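Local coordinates for phenazine biosynthesis protein PhzF family (Enterococcus faecalis, PDB 1S7J) that is of unknown specific activity but, as a PhzF-family protein, is probably an isomerase, at residues A[131-136]-A[157-162]; A[144-149]-A[167-172]; A[161-166]-A[189-194]. One frame throughout, in Å; residues are numbered along the deposited sequence.

In the fold
The three contacts lie on the same side of the chain's centre, around the short helix 163-168. Interaction 3 is the buried one, packing the first turn of that helix and the proline before it on strand 186-192 through rings and leucine. Interactions 1 and 2 are only partly buried. In interaction 1 the C-terminal end of helix 127-133 meets the connection 159-162, chiefly through backbone polar groups and one water; it shares P161 and D162 with interaction 3. Interaction 2 sets the chain leaving helix 163-168 against the start of strand 146-149 by leucine contacts and a glycine. K194 of interaction 3 donates to carbonyls of interaction 2, and L133 touches F148 between interactions 1 and 2.

Interaction 1 of 3, residues A[131-136]-A[157-162]; sequences AALGTK and AKITPD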
ATOM      1  N   ALA A 131      -4.102 -15.428 -19.959  1.00 70.86           N
ATOM      2  CA  ALA A 131      -5.248 -14.945 -20.713  1.00 72.68           C
ATOM      3  C   ALA A 131      -5.764 -13.631 -20.128  1.00 73.87           C
ATOM      4  O   ALA A 131      -5.935 -12.648 -20.847  1.00 75.05           O
ATOM      5  CB  ALA A 131      -6.359 -15.995 -20.714  1.00 72.19           C
ATOM      6  N   ALA A 132      -6.032 -13.641 -18.816  1.00 73.78           N
ATOM      7  CA  ALA A 132      -6.535 -12.461 -18.119  1.00 72.39           C
ATOM      8  C   ALA A 132      -5.536 -11.293 -18.158  1.00 71.04           C
ATOM      9  O   ALA A 132      -5.934 -10.134 -18.246  1.00 71.78           O
ATOM     10  CB  ALA A 132      -6.887 -12.815 -16.680  1.00 72.13           C
ATOM     11  N   LEU A 133      -4.247 -11.617 -18.063  1.00 68.63           N
ATOM     12  CA  LEU A 133      -3.182 -10.603 -18.098  1.00 68.40           C
ATOM     13  C   LEU A 133      -2.945 -10.091 -19.500  1.00 69.55           C
ATOM     14  O   LEU A 133      -2.600  -8.919 -19.692  1.00 70.72           O
ATOM     15  CB  LEU A 133      -1.879 -11.197 -17.574  1.00 63.14           C
ATOM     16  CG  LEU A 133      -1.426 -10.863 -16.160  1.00 57.29           C
ATOM     17  CD1 LEU A 133      -2.578 -10.958 -15.162  1.00 56.46           C
ATOM     18  CD2 LEU A 133      -0.303 -11.802 -15.793  1.00 54.77           C
ATOM     19  N   GLY A 134      -3.078 -10.987 -20.471  1.00 69.33           N
ATOM     20  CA  GLY A 134      -2.851 -10.627 -21.849  1.00 68.43           C
ATOM     21  C   GLY A 134      -1.365 -10.590 -22.151  1.00 67.26           C
ATOM     22  O   GLY A 134      -0.903  -9.766 -22.952  1.00 69.83           O
ATOM     23  N   THR A 135      -0.606 -11.478 -21.515  1.00 64.75           N
ATOM     24  CA  THR A 135       0.835 -11.537 -21.733  1.00 64.11           C
ATOM     25  C   THR A 135       1.402 -12.848 -21.207  1.00 62.37           C
ATOM     26  O   THR A 135       0.678 -13.645 -20.589  1.00 60.96           O
ATOM     27  CB  THR A 135       1.555 -10.344 -21.039  1.00 65.86           C
ATOM     28  OG1 THR A 135       2.903 -10.243 -21.515  1.00 64.13           O
ATOM     29  CG2 THR A 135       1.552 -10.531 -19.512  1.00 65.12           C
ATOM     30  N   LYS A 136       2.677 -13.096 -21.480  1.00 62.93           N
ATOM     31  CA  LYS A 136       3.342 -14.301 -21.029  1.00 65.70           C
ATOM     32  C   LYS A 136       3.853 -14.186 -19.589  1.00 66.20           C
ATOM     33  O   LYS A 136       4.547 -13.233 -19.228  1.00 66.64           O
ATOM     34  CB  LYS A 136       4.513 -14.663 -21.943  1.00 68.07           C
ATOM     35  CG  LYS A 136       5.211 -15.966 -21.543  1.00 72.12           C
ATOM     36  CD  LYS A 136       6.518 -16.171 -22.284  1.00 75.37           C
ATOM     37  CE  LYS A 136       7.191 -17.471 -21.851  1.00 79.04           C
ATOM     38  NZ  LYS A 136       8.505 -17.675 -22.529  1.00 81.31           N
ATOM     39  N   ALA A 157       4.189  -2.335 -17.229  1.00 42.05           N
ATOM     40  CA  ALA A 157       3.571  -1.038 -17.353  1.00 42.41           C
ATOM     41  C   ALA A 157       2.451  -1.029 -18.395  1.00 44.63           C
ATOM     42  O   ALA A 157       1.348  -0.555 -18.131  1.00 44.95           O
ATOM     43  CB  ALA A 157       4.620  -0.005 -17.713  1.00 38.72           C
ATOM     44  N   LYS A 158       2.749  -1.596 -19.567  1.00 48.33           N
ATOM     45  CA  LYS A 158       1.814  -1.630 -20.686  1.00 49.57           C
ATOM     46  C   LYS A 158       0.542  -2.486 -20.608  1.00 49.87           C
ATOM     47  O   LYS A 158      -0.477  -2.124 -21.202  1.00 47.57           O
ATOM     48  CB  LYS A 158       2.567  -1.959 -21.988  1.00 53.23           C
ATOM     49  CG  LYS A 158       3.426  -0.804 -22.543  1.00 60.03           C
ATOM     50  CD  LYS A 158       3.413  -0.697 -24.071  1.00 65.00           C
ATOM     51  CE  LYS A 158       3.809   0.715 -24.523  1.00 68.35           C
ATOM     52  NZ  LYS A 158       5.148   1.155 -24.031  1.00 69.33           N
ATOM     53  N   ILE A 159       0.588  -3.604 -19.885  1.00 52.66           N
ATOM     54  CA  ILE A 159      -0.586  -4.483 -19.802  1.00 54.52           C
ATOM     55  C   ILE A 159      -1.888  -3.878 -19.303  1.00 55.91           C
ATOM     56  O   ILE A 159      -1.903  -2.969 -18.464  1.00 57.89           O
ATOM     57  CB  ILE A 159      -0.315  -5.777 -18.977  1.00 57.50           C
ATOM     58  CG1 ILE A 159      -0.014  -5.435 -17.512  1.00 59.79           C
ATOM     59  CG2 ILE A 159       0.794  -6.586 -19.619  1.00 59.89           C
ATOM     60  CD1 ILE A 159      -0.207  -6.609 -16.555  1.00 54.93           C
ATOM     61  N   THR A 160      -2.976  -4.409 -19.825  1.00 58.90           N
ATOM     62  CA  THR A 160      -4.310  -3.998 -19.448  1.00 61.05           C
ATOM     63  C   THR A 160      -5.109  -5.300 -19.318  1.00 64.02           C
ATOM     64  O   THR A 160      -5.591  -5.871 -20.304  1.00 64.59           O
ATOM     65  CB  THR A 160      -4.927  -2.993 -20.480  1.00 61.24           C
ATOM     66  OG1 THR A 160      -6.274  -2.671 -20.112  1.00 63.16           O
ATOM     67  CG2 THR A 160      -4.883  -3.549 -21.889  1.00 60.74           C
ATOM     68  N   PRO A 161      -5.123  -5.857 -18.094  1.00 65.00           N
ATOM     69  CA  PRO A 161      -5.806  -7.095 -17.741  1.00 65.31           C
ATOM     70  C   PRO A 161      -7.318  -7.078 -17.847  1.00 66.28           C
ATOM     71  O   PRO A 161      -7.960  -6.032 -17.747  1.00 66.54           O
ATOM     72  CB  PRO A 161      -5.375  -7.311 -16.290  1.00 64.43           C
ATOM     73  CG  PRO A 161      -4.059  -6.618 -16.215  1.00 64.14           C
ATOM     74  CD  PRO A 161      -4.348  -5.356 -16.954  1.00 63.58           C
ATOM     75  N   ASP A 162      -7.877  -8.264 -18.048  1.00 67.63           N
ATOM     76  CA  ASP A 162      -9.302  -8.468 -18.127  1.00 69.24           C
ATOM     77  C   ASP A 162      -9.656  -8.665 -16.659  1.00 68.49           C
ATOM     78  O   ASP A 162      -9.582  -9.778 -16.143  1.00 68.41           O
ATOM     79  CB  ASP A 162      -9.584  -9.752 -18.926  1.00 71.39           C
ATOM     80  CG  ASP A 162     -11.071 -10.039 -19.103  1.00 74.15           C
ATOM     81  OD1 ASP A 162     -11.428 -10.618 -20.146  1.00 76.26           O
ATOM     82  OD2 ASP A 162     -11.876  -9.717 -18.201  1.00 74.36           O
TER
HETATM   83  O   HOH W   1      -3.640  -6.925 -21.724  1.00 67.66           O
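A132 and D162 join the backbones where the C-terminal end of helix 127-133 runs roughly antiparallel to the connection 159-162, the two directions lying 157° apart. The D162 N to A132 O hydrogen bond is 2.7 Å long, nearly straight at 165° and in the carbonyl plane. The same oxygen also lies 3.1 Å from P161 CA, a bent and weaker CA-H...O contact. One residue on, a water donates to L133 O at 3.0 Å and to T160 O at 2.6 Å, bridging two carbonyls that could not bond each other. The apolar part of the contact is I159, which turns its side chain toward the helix end. Its CG2 meets T135 CG2 at 4.0 Å, the two side chains crossing at about a right angle. With I159 CG1 set between the backbone N and the carbonyl carbon (chi1 64°), CD1 reaches L133 CG at 4.4 Å, a looser touch. L133 also packs on L166, and I159 on F191. G134, with positive phi, is the C-prime residue of a Schellman motif: T135 N bonds to E130 O and G134 N to A131 O, the classical way a helix ends on glycine.

Interaction 2 of 3, residues A[144-149]-A[167-172]; sequences RDLFFV and KALDLG
L169 meets L146 as the chain leaves helix 163-168: the CD1 methyls of L169 and L146 lie 4.0 Å apart, the side chains crossing at a slant. L169 also rests on E128 and Y129 of helix 127-133. Two residues on, L171 uses its backbone and the root of its side chain. L171 O lies 3.4 Å from L146 CD1, and L171 CB is 3.9 Å from L146 CD2, so both methyls of the one leucine are engaged. L146 CG stands anti to its carbonyl carbon (chi1 -82°), which carries the branched end over to this turn. G172 then brings the backbones together, its CA 3.3 Å from R144 O and 4.2 Å from D145 CA; its positive phi (66°) is one that glycine readily adopts. Next to it, R144 NH2 forms a salt bridge with D145 OD1 at 2.8 Å, while R144 NH1 bonds to S205 OG. The R144 side chain lies about 10 Å from that of E46, the predicted active-site residue. The two segments are thus held by apolar packing and close backbone fit, and the backbone polar groups named here find partners outside them: K194 NZ donates to the carbonyl oxygens of L169 and G172, and backbone bonds to V173 and G174 tie down R144 and L146.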
ATOM      1  N   ARG A 144      -0.471 -14.353  -0.288  1.00 57.76           N
ATOM      2  CA  ARG A 144      -1.805 -13.858  -0.020  1.00 57.72           C
ATOM      3  C   ARG A 144      -2.438 -13.661  -1.407  1.00 58.30           C
ATOM      4  O   ARG A 144      -3.630 -13.922  -1.611  1.00 58.62           O
ATOM      5  CB  ARG A 144      -1.769 -12.527   0.744  1.00 58.32           C
ATOM      6  CG  ARG A 144      -3.150 -12.016   1.157  1.00 58.59           C
ATOM      7  CD  ARG A 144      -3.475 -10.667   0.524  1.00 57.75           C
ATOM      8  NE  ARG A 144      -3.019  -9.546   1.342  1.00 62.26           N
ATOM      9  CZ  ARG A 144      -2.318  -8.494   0.900  1.00 59.09           C
ATOM     10  NH1 ARG A 144      -1.992  -7.542   1.754  1.00 61.60           N
ATOM     11  NH2 ARG A 144      -1.927  -8.408  -0.360  1.00 55.48           N
ATOM     12  N   ASP A 145      -1.597 -13.247  -2.367  1.00 58.25           N
ATOM     13  CA  ASP A 145      -2.011 -13.001  -3.748  1.00 53.95           C
ATOM     14  C   ASP A 145      -1.213 -13.820  -4.727  1.00 53.20           C
ATOM     15  O   ASP A 145      -0.102 -14.269  -4.433  1.00 47.60           O
ATOM     16  CB  ASP A 145      -1.758 -11.535  -4.130  1.00 52.52           C
ATOM     17  CG  ASP A 145      -2.013 -10.582  -3.020  1.00 51.83           C
ATOM     18  OD1 ASP A 145      -1.049  -9.912  -2.591  1.00 50.33           O
ATOM     19  OD2 ASP A 145      -3.174 -10.488  -2.572  1.00 49.37           O
ATOM     20  N   LEU A 146      -1.756 -13.979  -5.931  1.00 54.05           N
ATOM     21  CA  LEU A 146      -1.054 -14.684  -6.981  1.00 54.69           C
ATOM     22  C   LEU A 146       0.144 -13.789  -7.304  1.00 53.06           C
ATOM     23  O   LEU A 146       0.055 -12.569  -7.165  1.00 56.28           O
ATOM     24  CB  LEU A 146      -1.957 -14.894  -8.186  1.00 56.52           C
ATOM     25  CG  LEU A 146      -2.864 -16.114  -7.992  1.00 58.53           C
ATOM     26  CD1 LEU A 146      -4.066 -16.066  -8.934  1.00 59.74           C
ATOM     27  CD2 LEU A 146      -2.036 -17.390  -8.186  1.00 57.92           C
ATOM     28  N   PHE A 147       1.225 -14.373  -7.750  1.00 51.39           N
ATOM     29  CA  PHE A 147       2.441 -13.620  -7.994  1.00 51.07           C
ATOM     30  C   PHE A 147       3.068 -14.046  -9.318  1.00 53.03           C
ATOM     31  O   PHE A 147       3.716 -15.084  -9.395  1.00 53.45           O
ATOM     32  CB  PHE A 147       3.379 -13.928  -6.816  1.00 49.53           C
ATOM     33  CG  PHE A 147       4.637 -13.144  -6.788  1.00 44.05           C
ATOM     34  CD1 PHE A 147       4.785 -12.089  -5.893  1.00 39.54           C
ATOM     35  CD2 PHE A 147       5.720 -13.494  -7.596  1.00 43.64           C
ATOM     36  CE1 PHE A 147       5.991 -11.397  -5.792  1.00 37.34           C
ATOM     37  CE2 PHE A 147       6.930 -12.809  -7.504  1.00 40.35           C
ATOM     38  CZ  PHE A 147       7.064 -11.756  -6.600  1.00 40.45           C
ATOM     39  N   PHE A 148       2.887 -13.234 -10.353  1.00 51.64           N
ATOM     40  CA  PHE A 148       3.424 -13.556 -11.677  1.00 50.87           C
ATOM     41  C   PHE A 148       4.599 -12.692 -12.060  1.00 50.16           C
ATOM     42  O   PHE A 148       4.610 -11.497 -11.800  1.00 53.45           O
ATOM     43  CB  PHE A 148       2.328 -13.410 -12.730  1.00 48.74           C
ATOM     44  CG  PHE A 148       1.044 -14.082 -12.373  1.00 47.98           C
ATOM     45  CD1 PHE A 148      -0.143 -13.358 -12.316  1.00 46.55           C
ATOM     46  CD2 PHE A 148       1.012 -15.453 -12.076  1.00 48.80           C
ATOM     47  CE1 PHE A 148      -1.339 -13.972 -11.977  1.00 49.63           C
ATOM     48  CE2 PHE A 148      -0.178 -16.077 -11.736  1.00 51.78           C
ATOM     49  CZ  PHE A 148      -1.362 -15.336 -11.684  1.00 51.44           C
ATOM     50  N   VAL A 149       5.592 -13.299 -12.685  1.00 50.48           N
ATOM     51  CA  VAL A 149       6.773 -12.574 -13.133  1.00 50.86           C
ATOM     52  C   VAL A 149       6.645 -12.420 -14.648  1.00 51.47           C
ATOM     53  O   VAL A 149       6.338 -13.384 -15.347  1.00 52.68           O
ATOM     54  CB  VAL A 149       8.072 -13.329 -12.772  1.00 50.20           C
ATOM     55  CG1 VAL A 149       9.292 -12.533 -13.213  1.00 53.06           C
ATOM     56  CG2 VAL A 149       8.119 -13.590 -11.265  1.00 50.87           C
ATOM     57  N   LYS A 167     -10.819 -11.682 -11.494  1.00 62.91           N
ATOM     58  CA  LYS A 167     -11.697 -11.851 -10.330  1.00 66.91           C
ATOM     59  C   LYS A 167     -12.161 -13.299 -10.240  1.00 70.47           C
ATOM     60  O   LYS A 167     -12.453 -13.810  -9.148  1.00 72.59           O
ATOM     61  CB  LYS A 167     -12.913 -10.920 -10.471  1.00 64.99           C
ATOM     62  CG  LYS A 167     -13.914 -10.962  -9.316  1.00 63.48           C
ATOM     63  CD  LYS A 167     -15.006  -9.922  -9.543  1.00 66.44           C
ATOM     64  CE  LYS A 167     -16.030  -9.899  -8.424  1.00 68.42           C
ATOM     65  NZ  LYS A 167     -17.032  -8.808  -8.656  1.00 70.80           N
ATOM     66  N   ALA A 168     -12.235 -13.948 -11.400  1.00 73.64           N
ATOM     67  CA  ALA A 168     -12.672 -15.325 -11.518  1.00 74.70           C
ATOM     68  C   ALA A 168     -11.627 -16.365 -11.091  1.00 76.29           C
ATOM     69  O   ALA A 168     -11.986 -17.483 -10.728  1.00 77.48           O
ATOM     70  CB  ALA A 168     -13.140 -15.602 -12.946  1.00 74.03           C
ATOM     71  N   LEU A 169     -10.343 -16.012 -11.163  1.00 76.09           N
ATOM     72  CA  LEU A 169      -9.286 -16.948 -10.765  1.00 76.31           C
ATOM     73  C   LEU A 169      -9.552 -17.443  -9.338  1.00 76.47           C
ATOM     74  O   LEU A 169     -10.012 -16.678  -8.488  1.00 77.19           O
ATOM     75  CB  LEU A 169      -7.920 -16.279 -10.855  1.00 78.30           C
ATOM     76  CG  LEU A 169      -7.591 -15.648 -12.211  1.00 78.39           C
ATOM     77  CD1 LEU A 169      -6.173 -15.119 -12.196  1.00 80.14           C
ATOM     78  CD2 LEU A 169      -7.763 -16.663 -13.317  1.00 77.77           C
ATOM     79  N   ASP A 170      -9.282 -18.713  -9.087  1.00 76.53           N
ATOM     80  CA  ASP A 170      -9.533 -19.290  -7.765  1.00 76.43           C
ATOM     81  C   ASP A 170      -8.558 -18.957  -6.640  1.00 76.37           C
ATOM     82  O   ASP A 170      -8.979 -18.743  -5.498  1.00 76.79           O
ATOM     83  CB  ASP A 170      -9.706 -20.803  -7.872  1.00 77.07           C
ATOM     84  CG  ASP A 170     -11.068 -21.195  -8.403  1.00 79.65           C
ATOM     85  OD1 ASP A 170     -12.085 -20.795  -7.786  1.00 79.06           O
ATOM     86  OD2 ASP A 170     -11.128 -21.901  -9.435  1.00 82.18           O
ATOM     87  N   LEU A 171      -7.265 -18.960  -6.942  1.00 74.69           N
ATOM     88  CA  LEU A 171      -6.232 -18.683  -5.942  1.00 73.02           C
ATOM     89  C   LEU A 171      -6.030 -17.199  -5.590  1.00 72.48           C
ATOM     90  O   LEU A 171      -6.291 -16.304  -6.401  1.00 75.00           O
ATOM     91  CB  LEU A 171      -4.897 -19.283  -6.392  1.00 70.84           C
ATOM     92  CG  LEU A 171      -4.900 -20.775  -6.714  1.00 67.97           C
ATOM     93  CD1 LEU A 171      -3.508 -21.219  -7.113  1.00 65.93           C
ATOM     94  CD2 LEU A 171      -5.387 -21.553  -5.508  1.00 67.57           C
ATOM     95  N   GLY A 172      -5.533 -16.972  -4.366  1.00 70.73           N
ATOM     96  CA  GLY A 172      -5.244 -15.623  -3.882  1.00 67.25           C
ATOM     97  C   GLY A 172      -6.384 -14.634  -3.669  1.00 65.63           C
ATOM     98  O   GLY A 172      -7.558 -14.937  -3.890  1.00 66.90           O
TER

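Interaction 3 of 3, residues A[161-166]-A[189-194]; sequences PDFSAL and RTFFPK
F163 and F191 form the aromatic centre of the packing between the first turn of helix 163-168 and strand 186-192 with the 3-10 segment that follows. The rings make an offset edge-to-face pair, with centroids 5.6 Å apart and planes at 63°. F163 supplies the edge: F191 CD1 lies at the edge of the F163 ring, near its plane, 3.6 Å from F163 CE2. F163 CG lies anti to its carbonyl carbon (chi1 -63°), which brings the ring from the helix to the strand, and P161 O sits above one of its faces toward the rim. The F191 ring is also met by P161, whose CG stands over a face in a CH-pi contact 4.1 Å from the centroid and 26° off the ring normal. L166 CD1 approaches F191 CD2 obliquely at 4.0 Å.

The helix start is fixed by D162, the N-cap residue. D162 OD2 accepts from S164 OG at 2.6 Å, nearly along the C-O axis, and from A165 N, which comes from well above the carboxylate plane. Two donors therefore hold this carboxylate oxygen, and the turn that presents F163 and L166 to the strand is secured at its first residues.

Beyond F191, where the chain passes into a 3-10 turn, P193 fits against the same helical turn. Its CB lies 3.4 Å from F163 O, and its CG reaches L166 CB at 4.0 Å. F191 and L166 also pack on V175 of the adjoining strand 175-180, while L166 also touches A132 of helix 127-133. Two residues before F191, R189 pairs with E199 in a salt bridge, and its NH2 also donates to the carbonyls of V156 and I159.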
ATOM      1  N   PRO A 161      -5.123  -5.857 -18.094  1.00 65.00           N
ATOM      2  CA  PRO A 161      -5.806  -7.095 -17.741  1.00 65.31           C
ATOM      3  C   PRO A 161      -7.318  -7.078 -17.847  1.00 66.28           C
ATOM      4  O   PRO A 161      -7.960  -6.032 -17.747  1.00 66.54           O
ATOM      5  CB  PRO A 161      -5.375  -7.311 -16.290  1.00 64.43           C
ATOM      6  CG  PRO A 161      -4.059  -6.618 -16.215  1.00 64.14           C
ATOM      7  CD  PRO A 161      -4.348  -5.356 -16.954  1.00 63.58           C
ATOM      8  N   ASP A 162      -7.877  -8.264 -18.048  1.00 67.63           N
ATOM      9  CA  ASP A 162      -9.302  -8.468 -18.127  1.00 69.24           C
ATOM     10  C   ASP A 162      -9.656  -8.665 -16.659  1.00 68.49           C
ATOM     11  O   ASP A 162      -9.582  -9.778 -16.143  1.00 68.41           O
ATOM     12  CB  ASP A 162      -9.584  -9.752 -18.926  1.00 71.39           C
ATOM     13  CG  ASP A 162     -11.071 -10.039 -19.103  1.00 74.15           C
ATOM     14  OD1 ASP A 162     -11.428 -10.618 -20.146  1.00 76.26           O
ATOM     15  OD2 ASP A 162     -11.876  -9.717 -18.201  1.00 74.36           O
ATOM     16  N   PHE A 163      -9.971  -7.567 -15.974  1.00 69.02           N
ATOM     17  CA  PHE A 163     -10.292  -7.602 -14.542  1.00 69.70           C
ATOM     18  C   PHE A 163     -11.431  -8.523 -14.124  1.00 71.22           C
ATOM     19  O   PHE A 163     -11.494  -8.937 -12.958  1.00 72.06           O
ATOM     20  CB  PHE A 163     -10.509  -6.188 -14.005  1.00 66.54           C
ATOM     21  CG  PHE A 163      -9.292  -5.317 -14.103  1.00 64.70           C
ATOM     22  CD1 PHE A 163      -9.288  -4.193 -14.927  1.00 64.61           C
ATOM     23  CD2 PHE A 163      -8.132  -5.633 -13.394  1.00 62.92           C
ATOM     24  CE1 PHE A 163      -8.148  -3.398 -15.047  1.00 65.71           C
ATOM     25  CE2 PHE A 163      -6.990  -4.847 -13.508  1.00 60.76           C
ATOM     26  CZ  PHE A 163      -6.996  -3.728 -14.337  1.00 63.15           C
ATOM     27  N   SER A 164     -12.352  -8.806 -15.034  1.00 72.06           N
ATOM     28  CA  SER A 164     -13.450  -9.710 -14.719  1.00 72.24           C
ATOM     29  C   SER A 164     -12.926 -11.154 -14.781  1.00 71.22           C
ATOM     30  O   SER A 164     -13.396 -12.035 -14.052  1.00 71.83           O
ATOM     31  CB  SER A 164     -14.631  -9.509 -15.682  1.00 71.51           C
ATOM     32  OG  SER A 164     -14.240  -9.615 -17.037  1.00 69.32           O
ATOM     33  N   ALA A 165     -11.925 -11.375 -15.636  1.00 68.68           N
ATOM     34  CA  ALA A 165     -11.311 -12.684 -15.788  1.00 68.30           C
ATOM     35  C   ALA A 165     -10.422 -12.988 -14.580  1.00 67.97           C
ATOM     36  O   ALA A 165     -10.313 -14.141 -14.151  1.00 69.98           O
ATOM     37  CB  ALA A 165     -10.495 -12.738 -17.067  1.00 67.59           C
ATOM     38  N   LEU A 166      -9.757 -11.951 -14.062  1.00 66.69           N
ATOM     39  CA  LEU A 166      -8.881 -12.093 -12.901  1.00 63.73           C
ATOM     40  C   LEU A 166      -9.687 -12.365 -11.629  1.00 61.64           C
ATOM     41  O   LEU A 166      -9.272 -13.151 -10.782  1.00 61.55           O
ATOM     42  CB  LEU A 166      -8.023 -10.831 -12.714  1.00 62.60           C
ATOM     43  CG  LEU A 166      -6.841 -10.575 -13.665  1.00 60.92           C
ATOM     44  CD1 LEU A 166      -6.226  -9.228 -13.357  1.00 60.33           C
ATOM     45  CD2 LEU A 166      -5.797 -11.666 -13.519  1.00 55.64           C
ATOM     46  N   ARG A 189       2.839  -4.056 -10.076  1.00 37.40           N
ATOM     47  CA  ARG A 189       1.484  -3.509 -10.229  1.00 35.80           C
ATOM     48  C   ARG A 189       0.619  -4.509  -9.488  1.00 34.89           C
ATOM     49  O   ARG A 189       0.862  -5.709  -9.569  1.00 33.41           O
ATOM     50  CB  ARG A 189       1.061  -3.418 -11.702  1.00 33.26           C
ATOM     51  CG  ARG A 189       1.705  -2.285 -12.465  1.00 34.80           C
ATOM     52  CD  ARG A 189       1.236  -2.245 -13.893  1.00 34.15           C
ATOM     53  NE  ARG A 189      -0.197  -1.965 -14.002  1.00 32.26           N
ATOM     54  CZ  ARG A 189      -0.841  -1.780 -15.156  1.00 30.10           C
ATOM     55  NH1 ARG A 189      -2.136  -1.529 -15.153  1.00 18.26           N
ATOM     56  NH2 ARG A 189      -0.187  -1.861 -16.306  1.00 29.70           N
ATOM     57  N   THR A 190      -0.358  -4.032  -8.738  1.00 35.00           N
ATOM     58  CA  THR A 190      -1.202  -4.937  -7.983  1.00 32.81           C
ATOM     59  C   THR A 190      -2.687  -4.766  -8.277  1.00 34.48           C
ATOM     60  O   THR A 190      -3.219  -3.652  -8.244  1.00 35.21           O
ATOM     61  CB  THR A 190      -0.918  -4.822  -6.440  1.00 32.72           C
ATOM     62  OG1 THR A 190      -1.327  -3.538  -5.952  1.00 32.66           O
ATOM     63  CG2 THR A 190       0.574  -5.012  -6.168  1.00 26.48           C
ATOM     64  N   PHE A 191      -3.347  -5.880  -8.623  1.00 37.39           N
ATOM     65  CA  PHE A 191      -4.773  -5.867  -8.948  1.00 39.14           C
ATOM     66  C   PHE A 191      -5.579  -6.616  -7.897  1.00 38.77           C
ATOM     67  O   PHE A 191      -5.203  -7.700  -7.483  1.00 39.17           O
ATOM     68  CB  PHE A 191      -5.014  -6.513 -10.323  1.00 41.09           C
ATOM     69  CG  PHE A 191      -3.989  -6.134 -11.367  1.00 41.46           C
ATOM     70  CD1 PHE A 191      -3.859  -4.817 -11.795  1.00 42.15           C
ATOM     71  CD2 PHE A 191      -3.139  -7.100 -11.901  1.00 42.03           C
ATOM     72  CE1 PHE A 191      -2.886  -4.464 -12.740  1.00 42.82           C
ATOM     73  CE2 PHE A 191      -2.169  -6.758 -12.841  1.00 42.33           C
ATOM     74  CZ  PHE A 191      -2.044  -5.434 -13.262  1.00 46.33           C
ATOM     75  N   PHE A 192      -6.700  -6.040  -7.488  1.00 43.63           N
ATOM     76  CA  PHE A 192      -7.562  -6.666  -6.488  1.00 44.42           C
ATOM     77  C   PHE A 192      -9.046  -6.593  -6.885  1.00 46.83           C
ATOM     78  O   PHE A 192      -9.867  -6.046  -6.149  1.00 47.17           O
ATOM     79  CB  PHE A 192      -7.365  -5.993  -5.121  1.00 41.42           C
ATOM     80  CG  PHE A 192      -5.973  -6.123  -4.584  1.00 42.27           C
ATOM     81  CD1 PHE A 192      -5.027  -5.121  -4.807  1.00 42.53           C
ATOM     82  CD2 PHE A 192      -5.592  -7.257  -3.860  1.00 38.66           C
ATOM     83  CE1 PHE A 192      -3.722  -5.252  -4.321  1.00 45.32           C
ATOM     84  CE2 PHE A 192      -4.295  -7.394  -3.375  1.00 40.60           C
ATOM     85  CZ  PHE A 192      -3.358  -6.393  -3.603  1.00 45.53           C
ATOM     86  N   PRO A 193      -9.409  -7.175  -8.060  1.00 51.28           N
ATOM     87  CA  PRO A 193     -10.808  -7.145  -8.511  1.00 53.14           C
ATOM     88  C   PRO A 193     -11.752  -7.904  -7.588  1.00 54.31           C
ATOM     89  O   PRO A 193     -12.948  -7.601  -7.527  1.00 55.80           O
ATOM     90  CB  PRO A 193     -10.726  -7.775  -9.894  1.00 51.09           C
ATOM     91  CG  PRO A 193      -9.596  -8.730  -9.756  1.00 52.21           C
ATOM     92  CD  PRO A 193      -8.573  -7.921  -9.007  1.00 51.75           C
ATOM     93  N   LYS A 194     -11.224  -8.910  -6.890  1.00 55.67           N
ATOM     94  CA  LYS A 194     -12.034  -9.689  -5.958  1.00 57.19           C
ATOM     95  C   LYS A 194     -12.524  -8.790  -4.823  1.00 58.32           C
ATOM     96  O   LYS A 194     -13.538  -9.081  -4.172  1.00 60.38           O
ATOM     97  CB  LYS A 194     -11.222 -10.841  -5.371  1.00 58.07           C
ATOM     98  CG  LYS A 194     -10.786 -11.882  -6.374  1.00 60.62           C
ATOM     99  CD  LYS A 194     -10.273 -13.128  -5.663  1.00 65.51           C
ATOM    100  CE  LYS A 194      -9.863 -14.207  -6.650  1.00 68.69           C
ATOM    101  NZ  LYS A 194      -9.475 -15.476  -5.962  1.00 70.26           N
TER